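PDB 1LFP: probable transcriptional regulatory protein aq_1575 from Aquifex aeolicus, which probably binds DNA and regulates transcription. Local coordinates for residues S5-K13 / F238-K247. Sequence-based numbering, arbitrary orientation.
Sequences SHWAQIKHK and FEIPEEILQK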
# COMPACT_ATOMS: atom_id res chain seq x y z
N SER A 5 10.65 10.36 -6.37
CA SER A 5 10.31 9.75 -5.05
C SER A 5 8.86 10.05 -4.73
O SER A 5 8.43 9.88 -3.59
CB SER A 5 11.20 10.34 -3.96
OG SER A 5 11.06 11.75 -3.88
N HIS A 6 8.11 10.48 -5.74
CA HIS A 6 6.71 10.84 -5.54
C HIS A 6 5.86 9.84 -4.77
O HIS A 6 5.26 8.92 -5.33
CB HIS A 6 6.05 11.22 -6.87
CG HIS A 6 6.22 12.68 -7.20
ND1 HIS A 6 5.65 13.27 -8.31
CD2 HIS A 6 6.88 13.66 -6.54
CE1 HIS A 6 5.95 14.55 -8.31
NE2 HIS A 6 6.69 14.82 -7.25
N TRP A 7 5.84 10.06 -3.47
CA TRP A 7 5.13 9.25 -2.51
C TRP A 7 5.75 7.89 -2.26
O TRP A 7 5.47 6.89 -2.93
CB TRP A 7 3.64 9.14 -2.86
CG TRP A 7 2.86 9.95 -1.87
CD1 TRP A 7 3.18 11.20 -1.43
CD2 TRP A 7 1.72 9.54 -1.11
NE1 TRP A 7 2.32 11.59 -0.44
CE2 TRP A 7 1.41 10.59 -0.22
CE3 TRP A 7 0.93 8.38 -1.10
CZ2 TRP A 7 0.34 10.52 0.68
CZ3 TRP A 7 -0.14 8.31 -0.20
CH2 TRP A 7 -0.42 9.37 0.68
N ALA A 8 6.61 7.91 -1.25
CA ALA A 8 7.38 6.79 -0.75
C ALA A 8 7.82 7.40 0.58
O ALA A 8 8.87 7.08 1.13
CB ALA A 8 8.58 6.53 -1.64
N GLN A 9 6.97 8.30 1.07
CA GLN A 9 7.22 9.04 2.30
C GLN A 9 6.73 8.42 3.59
O GLN A 9 5.56 8.56 3.96
CB GLN A 9 6.63 10.44 2.20
CG GLN A 9 6.86 11.27 3.45
CD GLN A 9 6.17 12.62 3.39
OE1 GLN A 9 6.38 13.47 4.25
NE2 GLN A 9 5.34 12.82 2.37
N ILE A 10 7.62 7.72 4.27
CA ILE A 10 7.37 7.13 5.57
C ILE A 10 8.24 7.96 6.48
O ILE A 10 8.55 7.58 7.61
CB ILE A 10 7.73 5.64 5.60
CG1 ILE A 10 9.19 5.46 5.17
CG2 ILE A 10 6.80 4.82 4.73
CD1 ILE A 10 9.64 4.01 5.14
N LYS A 11 8.67 9.14 5.97
CA LYS A 11 9.48 10.09 6.76
C LYS A 11 10.95 9.69 6.98
O LYS A 11 11.83 10.53 7.13
CB LYS A 11 8.85 10.29 8.12
CG LYS A 11 7.60 11.13 8.13
CD LYS A 11 6.82 10.90 9.42
CE LYS A 11 6.55 9.43 9.64
NZ LYS A 11 5.91 8.79 8.46
N HIS A 12 11.20 8.40 7.03
CA HIS A 12 12.54 7.90 7.26
C HIS A 12 12.49 6.54 7.95
O HIS A 12 12.52 6.45 9.18
CB HIS A 12 13.51 8.84 7.97
CG HIS A 12 12.86 9.61 9.12
ND1 HIS A 12 12.09 9.01 10.09
CD2 HIS A 12 12.90 10.93 9.42
CE1 HIS A 12 11.68 9.93 10.95
NE2 HIS A 12 12.16 11.10 10.57
N LYS A 13 12.42 5.49 7.14
CA LYS A 13 12.34 4.14 7.75
C LYS A 13 11.16 4.06 8.72
O LYS A 13 11.32 4.25 9.93
CB LYS A 13 13.64 3.78 8.44
CG LYS A 13 13.70 2.33 8.88
CD LYS A 13 14.92 2.04 9.74
CE LYS A 13 14.87 2.84 11.03
NZ LYS A 13 15.90 2.39 12.00
N PHE A 238 -0.45 12.52 -8.78
CA PHE A 238 0.07 13.89 -8.78
C PHE A 238 1.55 13.98 -9.09
O PHE A 238 2.31 13.03 -8.94
CB PHE A 238 -0.17 14.57 -7.43
CG PHE A 238 0.63 13.95 -6.29
CD1 PHE A 238 2.03 14.05 -6.24
CD2 PHE A 238 -0.01 13.22 -5.32
CE1 PHE A 238 2.77 13.41 -5.24
CE2 PHE A 238 0.71 12.57 -4.30
CZ PHE A 238 2.11 12.67 -4.27
N GLU A 239 1.95 15.18 -9.50
CA GLU A 239 3.35 15.48 -9.78
C GLU A 239 3.60 16.83 -9.11
O GLU A 239 3.12 17.85 -9.58
CB GLU A 239 3.58 15.58 -11.28
CG GLU A 239 5.05 15.63 -11.68
CD GLU A 239 5.82 14.40 -11.25
OE1 GLU A 239 5.24 13.30 -11.25
OE2 GLU A 239 7.02 14.54 -10.93
N ILE A 240 4.32 16.80 -7.98
CA ILE A 240 4.63 18.01 -7.20
C ILE A 240 6.13 18.33 -7.14
O ILE A 240 6.96 17.44 -6.91
CB ILE A 240 4.09 17.91 -5.73
CG1 ILE A 240 4.67 16.67 -5.04
CG2 ILE A 240 2.59 17.85 -5.72
CD1 ILE A 240 6.03 16.86 -4.41
N PRO A 241 6.50 19.61 -7.33
CA PRO A 241 7.90 20.05 -7.30
C PRO A 241 8.58 19.73 -5.98
O PRO A 241 8.29 20.38 -4.97
CB PRO A 241 7.80 21.56 -7.54
CG PRO A 241 6.56 21.70 -8.37
CD PRO A 241 5.61 20.73 -7.68
N GLU A 242 9.48 18.75 -5.97
CA GLU A 242 10.19 18.36 -4.75
C GLU A 242 9.84 19.25 -3.55
O GLU A 242 10.39 20.35 -3.39
CB GLU A 242 11.70 18.38 -4.97
CG GLU A 242 12.48 18.00 -3.73
CD GLU A 242 12.06 16.65 -3.18
OE1 GLU A 242 12.39 15.62 -3.80
OE2 GLU A 242 11.39 16.63 -2.13
N GLU A 243 8.94 18.76 -2.71
CA GLU A 243 8.47 19.47 -1.53
C GLU A 243 8.27 18.48 -0.40
O GLU A 243 7.59 17.47 -0.57
CB GLU A 243 7.14 20.15 -1.81
CG GLU A 243 7.16 21.66 -1.80
CD GLU A 243 5.75 22.20 -1.79
OE1 GLU A 243 5.10 22.14 -0.72
OE2 GLU A 243 5.29 22.68 -2.85
N ILE A 244 8.83 18.77 0.77
CA ILE A 244 8.68 17.89 1.92
C ILE A 244 7.70 18.51 2.90
O ILE A 244 7.20 17.83 3.80
CB ILE A 244 10.06 17.63 2.60
CG1 ILE A 244 9.88 17.32 4.09
CG2 ILE A 244 10.99 18.81 2.39
CD1 ILE A 244 9.89 15.85 4.44
N LEU A 245 7.41 19.80 2.71
CA LEU A 245 6.47 20.52 3.56
C LEU A 245 5.25 19.66 3.84
O LEU A 245 4.41 19.46 2.97
CB LEU A 245 6.03 21.83 2.88
CG LEU A 245 7.10 22.86 2.51
CD1 LEU A 245 7.93 23.22 3.74
CD2 LEU A 245 8.00 22.30 1.42
N GLN A 246 5.19 19.14 5.07
CA GLN A 246 4.10 18.29 5.57
C GLN A 246 4.30 16.79 5.32
O GLN A 246 5.31 16.38 4.76
CB GLN A 246 2.76 18.74 4.98
CG GLN A 246 1.71 18.97 6.05
CD GLN A 246 0.40 18.27 5.73
OE1 GLN A 246 0.39 17.12 5.32
NE2 GLN A 246 -0.71 18.97 5.94
N LYS A 247 3.32 16.00 5.75
CA LYS A 247 3.37 14.54 5.60
C LYS A 247 3.32 14.14 4.13
O LYS A 247 3.45 15.04 3.27
CB LYS A 247 2.18 13.88 6.33
CG LYS A 247 1.95 14.33 7.76
CD LYS A 247 0.64 13.74 8.30
CE LYS A 247 0.26 14.33 9.65
NZ LYS A 247 -1.06 13.82 10.14
O HOH W 1 11.61 13.28 -1.49
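The imidazole NE2 of H6 donates a hydrogen bond to the backbone O of I240, with 2.7 Å between NE2 and O and an N-H...O angle of 153°. The oxygen lies close to the ring plane, though the donor is tilted somewhat from the plane of the carbonyl. Histidine suits this place because it offers a donor at its rim and a flat aromatic face as well. Beside the bond, I240 CG1 packs 3.5 Å from H6 NE2. The carboxylate of E239 is modelled too close to the ring for its placement to be relied on.

The flat phenyl of F238 suits its place because its edge can meet two ring faces. CE1 sits over a face of H6, 4.0 Å from its CG, in one edge-to-face pair; in a second, T-shaped with the planes at 89°, the edge points at the face of the W7 five-membered ring, CZ lying 3.4 Å from W7 CD1. Although F238 CB does not point at the 5-13 segment, chi1 of 66° brings the end of the ring nearer to it. An alanine in place of H6 would probably leave the I240 carbonyl without this donor and one side of the F238 edge without its aromatic face.

Farther along, glutamine suits Q9 because its long, extended chain carries an amide as far as the backbone of Q246 and K247. W7 and F238 both also rest on L222 of helix 212-226. H6, W7 and F238 form an aromatic cluster, with F238 buried beneath a contact that otherwise lies at the surface, joining the N-terminal segment to the end of strand 231-239 and the residues after it.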